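NAD-dependent epimerase/dehydratase (PDB 3GPI) is of unknown function but, as a member of the NAD-dependent epimerase/dehydratase family with a Rossmann-type fold, probably binds a nicotinamide dinucleotide. Local coordinates at residues I185-Y196 against L254-Y263. Residues are numbered along the deposited sequence; the frame is centred on the assembly and turned at random.
Sequences IHRDDGAAFIAY and LLASGYQLIY
The rings of His186 and Tyr263 lie face to face, centroids 4.1 Å apart and planes inclined by 22°, with Tyr263 CE2 over the imidazole centre; the other tyrosine face carries Ile262 CG2. At the imidazole edge, ND1 accepts Asp188 N in the ring plane, so the stacked histidine also N-caps helix 187-201; its ring meets Tyr158 edge-to-face. Farther along the helix, Leu254 CD1 sits over the centre of the Phe193 ring in a CH-pi contact, while Ser257 OG meets the ring's edge. Phe193 turns that edge, CD1 foremost, toward the face of Tyr259 in an offset edge-to-face pair, planes at 63°, and its CB, 4.1 Å from the Tyr259 ring centroid, stands over the same ring. Tyr196, with CG anti to the backbone N (chi1 174°), reaches past Tyr259 to the turn, where its OH donates to Ser257 O at 2.7 Å, tilted from the carbonyl plane. Ser257 OG closes an ST turn by accepting Tyr259 N. Between the aromatic groups, Asp189 grips the chain with both oxygens. Asp189 OD1 takes Tyr259 OH on its anti lone pair and Ile262 N on its syn lone pair, each at 2.7 Å. Asp189 OD2 takes Tyr263 N at 2.9 Å, likewise syn. An alanine in place of Asp189 would remove both acceptor oxygens and is likely to leave the two amides and the buried phenol without their mates, letting residues 261-263 shift off the helix. Two waters bridge Tyr263 OH, one to His186 NE2 and one to Asp188 OD2. The contact thus straps the segment after helix 252-256 across a helix of the Rossmann-type domain: three donors converging on one buried carboxylate would probably stabilise its negative charge.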
loop_
_atom_site.group_PDB
_atom_site.type_symbol
_atom_site.label_atom_id
_atom_site.label_comp_id
_atom_site.label_asym_id
_atom_site.label_seq_id
_atom_site.Cartn_x
_atom_site.Cartn_y
_atom_site.Cartn_z
ATOM N N ILE A 185 4.017 2.378 -6.200
ATOM C CA ILE A 185 2.982 3.349 -5.906
ATOM C C ILE A 185 3.577 4.294 -4.881
ATOM O O ILE A 185 4.158 3.882 -3.897
ATOM C CB ILE A 185 1.673 2.633 -5.408
ATOM C CG1 ILE A 185 0.514 3.634 -5.220
ATOM C CG2 ILE A 185 1.920 1.829 -4.141
ATOM C CD1 ILE A 185 -0.110 4.158 -6.564
ATOM N N HIS A 186 3.394 5.594 -5.098
ATOM C CA HIS A 186 3.863 6.549 -4.118
ATOM C C HIS A 186 2.933 6.509 -2.904
ATOM O O HIS A 186 1.705 6.409 -3.052
ATOM C CB HIS A 186 3.804 7.946 -4.737
ATOM C CG HIS A 186 4.519 9.002 -3.938
ATOM N ND1 HIS A 186 4.037 9.493 -2.731
ATOM C CD2 HIS A 186 5.671 9.670 -4.192
ATOM C CE1 HIS A 186 4.873 10.418 -2.283
ATOM N NE2 HIS A 186 5.864 10.553 -3.153
ATOM N N ARG A 187 3.505 6.571 -1.709
ATOM C CA ARG A 187 2.720 6.620 -0.468
ATOM C C ARG A 187 1.528 7.568 -0.563
ATOM O O ARG A 187 0.422 7.237 -0.121
ATOM C CB ARG A 187 3.612 7.051 0.693
ATOM C CG ARG A 187 2.905 7.172 2.051
ATOM C CD ARG A 187 3.699 8.142 2.961
ATOM N NE ARG A 187 3.581 9.533 2.540
ATOM C CZ ARG A 187 4.190 10.554 3.122
ATOM N NH1 ARG A 187 4.994 10.347 4.154
ATOM N NH2 ARG A 187 4.037 11.772 2.631
ATOM N N ASP A 188 1.721 8.761 -1.116
ATOM C CA ASP A 188 0.633 9.730 -1.115
ATOM C C ASP A 188 -0.472 9.352 -2.086
ATOM O O ASP A 188 -1.633 9.673 -1.856
ATOM C CB ASP A 188 1.126 11.110 -1.482
ATOM C CG ASP A 188 2.035 11.730 -0.432
ATOM O OD1 ASP A 188 2.251 11.183 0.658
ATOM O OD2 ASP A 188 2.499 12.864 -0.704
ATOM N N ASP A 189 -0.135 8.697 -3.200
ATOM C CA ASP A 189 -1.196 8.169 -4.055
ATOM C C ASP A 189 -1.930 7.001 -3.432
ATOM O O ASP A 189 -3.141 6.856 -3.609
ATOM C CB ASP A 189 -0.621 7.741 -5.425
ATOM C CG ASP A 189 -0.527 8.900 -6.387
ATOM O OD1 ASP A 189 -1.546 9.619 -6.506
ATOM O OD2 ASP A 189 0.520 9.058 -7.063
ATOM N N GLY A 190 -1.226 6.105 -2.734
ATOM C CA GLY A 190 -1.917 5.010 -2.063
ATOM C C GLY A 190 -2.919 5.580 -1.052
ATOM O O GLY A 190 -4.065 5.134 -0.991
ATOM N N ALA A 191 -2.485 6.573 -0.253
ATOM C CA ALA A 191 -3.370 7.149 0.728
ATOM C C ALA A 191 -4.511 7.906 0.070
ATOM O O ALA A 191 -5.662 7.766 0.509
ATOM C CB ALA A 191 -2.573 8.109 1.623
ATOM N N ALA A 192 -4.186 8.721 -0.925
ATOM C CA ALA A 192 -5.218 9.538 -1.568
ATOM C C ALA A 192 -6.199 8.666 -2.334
ATOM O O ALA A 192 -7.376 8.994 -2.423
ATOM C CB ALA A 192 -4.599 10.571 -2.490
ATOM N N PHE A 193 -5.761 7.537 -2.885
ATOM C CA PHE A 193 -6.714 6.662 -3.578
ATOM C C PHE A 193 -7.679 6.049 -2.568
ATOM O O PHE A 193 -8.902 5.970 -2.813
ATOM C CB PHE A 193 -5.966 5.561 -4.344
ATOM C CG PHE A 193 -6.889 4.593 -5.059
ATOM C CD1 PHE A 193 -7.786 5.043 -5.990
ATOM C CD2 PHE A 193 -6.803 3.232 -4.813
ATOM C CE1 PHE A 193 -8.624 4.170 -6.664
ATOM C CE2 PHE A 193 -7.647 2.328 -5.468
ATOM C CZ PHE A 193 -8.549 2.805 -6.390
ATOM N N ILE A 194 -7.184 5.617 -1.421
ATOM C CA ILE A 194 -8.110 5.109 -0.394
ATOM C C ILE A 194 -9.076 6.196 0.078
ATOM O O ILE A 194 -10.287 5.955 0.185
ATOM C CB ILE A 194 -7.377 4.544 0.814
ATOM C CG1 ILE A 194 -6.492 3.375 0.373
ATOM C CG2 ILE A 194 -8.372 4.134 1.898
ATOM C CD1 ILE A 194 -5.538 2.907 1.440
ATOM N N ALA A 195 -8.582 7.422 0.273
ATOM C CA ALA A 195 -9.488 8.525 0.638
ATOM C C ALA A 195 -10.489 8.781 -0.445
ATOM O O ALA A 195 -11.669 9.062 -0.139
ATOM C CB ALA A 195 -8.713 9.806 0.949
ATOM N N TYR A 196 -10.066 8.674 -1.701
ATOM C CA TYR A 196 -10.991 8.866 -2.816
ATOM C C TYR A 196 -12.077 7.786 -2.796
ATOM O O TYR A 196 -13.292 8.098 -2.965
ATOM C CB TYR A 196 -10.227 8.856 -4.137
ATOM C CG TYR A 196 -11.062 8.894 -5.383
ATOM C CD1 TYR A 196 -11.613 10.100 -5.815
ATOM C CD2 TYR A 196 -11.243 7.746 -6.163
ATOM C CE1 TYR A 196 -12.332 10.157 -6.968
ATOM C CE2 TYR A 196 -12.008 7.799 -7.343
ATOM C CZ TYR A 196 -12.526 9.019 -7.722
ATOM O OH TYR A 196 -13.276 9.087 -8.893
ATOM N N LEU A 254 -7.937 1.120 -11.436
ATOM C CA LEU A 254 -7.741 2.325 -10.643
ATOM C C LEU A 254 -7.988 3.570 -11.499
ATOM O O LEU A 254 -8.690 4.494 -11.078
ATOM C CB LEU A 254 -6.312 2.290 -10.043
ATOM C CG LEU A 254 -5.830 3.531 -9.301
ATOM C CD1 LEU A 254 -4.729 3.156 -8.298
ATOM C CD2 LEU A 254 -5.288 4.541 -10.330
ATOM N N LEU A 255 -7.479 3.598 -12.730
ATOM C CA LEU A 255 -7.706 4.747 -13.598
ATOM C C LEU A 255 -9.212 4.878 -13.920
ATOM O O LEU A 255 -9.727 6.011 -13.930
ATOM C CB LEU A 255 -6.891 4.649 -14.895
ATOM C CG LEU A 255 -5.371 4.780 -14.678
ATOM C CD1 LEU A 255 -4.636 4.663 -15.968
ATOM C CD2 LEU A 255 -5.032 6.115 -14.024
ATOM N N ALA A 256 -9.885 3.753 -14.149
ATOM C CA ALA A 256 -11.326 3.774 -14.505
ATOM C C ALA A 256 -12.212 4.233 -13.355
ATOM O O ALA A 256 -13.364 4.630 -13.573
ATOM C CB ALA A 256 -11.770 2.403 -15.031
ATOM N N SER A 257 -11.684 4.253 -12.134
ATOM C CA SER A 257 -12.445 4.742 -10.973
ATOM C C SER A 257 -12.547 6.239 -11.017
ATOM O O SER A 257 -13.352 6.813 -10.260
ATOM C CB SER A 257 -11.769 4.359 -9.642
ATOM O OG SER A 257 -10.582 5.142 -9.456
ATOM N N GLY A 258 -11.720 6.886 -11.843
ATOM C CA GLY A 258 -11.691 8.343 -11.919
ATOM C C GLY A 258 -10.603 8.967 -11.062
ATOM O O GLY A 258 -10.403 10.179 -11.128
ATOM N N TYR A 259 -9.916 8.142 -10.270
ATOM C CA TYR A 259 -8.844 8.671 -9.441
ATOM C C TYR A 259 -7.725 9.216 -10.322
ATOM O O TYR A 259 -7.344 8.581 -11.308
ATOM C CB TYR A 259 -8.311 7.574 -8.496
ATOM C CG TYR A 259 -7.146 8.127 -7.687
ATOM C CD1 TYR A 259 -7.376 9.047 -6.664
ATOM C CD2 TYR A 259 -5.830 7.756 -7.972
ATOM C CE1 TYR A 259 -6.335 9.613 -5.930
ATOM C CE2 TYR A 259 -4.787 8.286 -7.236
ATOM C CZ TYR A 259 -5.037 9.230 -6.253
ATOM O OH TYR A 259 -4.020 9.812 -5.559
ATOM N N GLN A 260 -7.193 10.380 -9.952
ATOM C CA GLN A 260 -6.074 11.008 -10.690
ATOM C C GLN A 260 -4.781 10.899 -9.901
ATOM O O GLN A 260 -4.646 11.413 -8.800
ATOM C CB GLN A 260 -6.359 12.466 -11.014
ATOM C CG GLN A 260 -7.472 12.585 -12.049
ATOM C CD GLN A 260 -7.820 14.014 -12.365
ATOM O OE1 GLN A 260 -8.198 14.782 -11.481
ATOM N NE2 GLN A 260 -7.729 14.373 -13.640
ATOM N N LEU A 261 -3.823 10.163 -10.461
ATOM C CA LEU A 261 -2.550 10.037 -9.777
ATOM C C LEU A 261 -1.821 11.361 -9.581
ATOM O O LEU A 261 -1.688 12.169 -10.520
ATOM C CB LEU A 261 -1.653 9.071 -10.549
ATOM C CG LEU A 261 -2.065 7.598 -10.513
ATOM C CD1 LEU A 261 -1.530 6.836 -11.728
ATOM C CD2 LEU A 261 -1.684 6.882 -9.195
ATOM N N ILE A 262 -1.342 11.563 -8.368
ATOM C CA ILE A 262 -0.478 12.710 -8.057
ATOM C C ILE A 262 0.873 12.516 -8.753
ATOM O O ILE A 262 1.437 13.460 -9.299
ATOM C CB ILE A 262 -0.245 12.828 -6.545
ATOM C CG1 ILE A 262 -1.581 13.016 -5.807
ATOM C CG2 ILE A 262 0.711 13.999 -6.196
ATOM C CD1 ILE A 262 -1.454 12.788 -4.316
ATOM N N TYR A 263 1.394 11.285 -8.710
ATOM C CA TYR A 263 2.685 10.936 -9.279
ATOM C C TYR A 263 2.452 9.810 -10.241
ATOM O O TYR A 263 2.568 8.635 -9.872
ATOM C CB TYR A 263 3.659 10.502 -8.180
ATOM C CG TYR A 263 3.840 11.536 -7.123
ATOM C CD1 TYR A 263 4.637 12.665 -7.368
ATOM C CD2 TYR A 263 3.231 11.404 -5.890
ATOM C CE1 TYR A 263 4.824 13.629 -6.384
ATOM C CE2 TYR A 263 3.390 12.380 -4.904
ATOM C CZ TYR A 263 4.196 13.473 -5.159
ATOM O OH TYR A 263 4.336 14.405 -4.146
HETATM O O HOH W 1 6.940 13.464 -2.472
HETATM O O HOH W 2 1.981 14.455 -2.730
#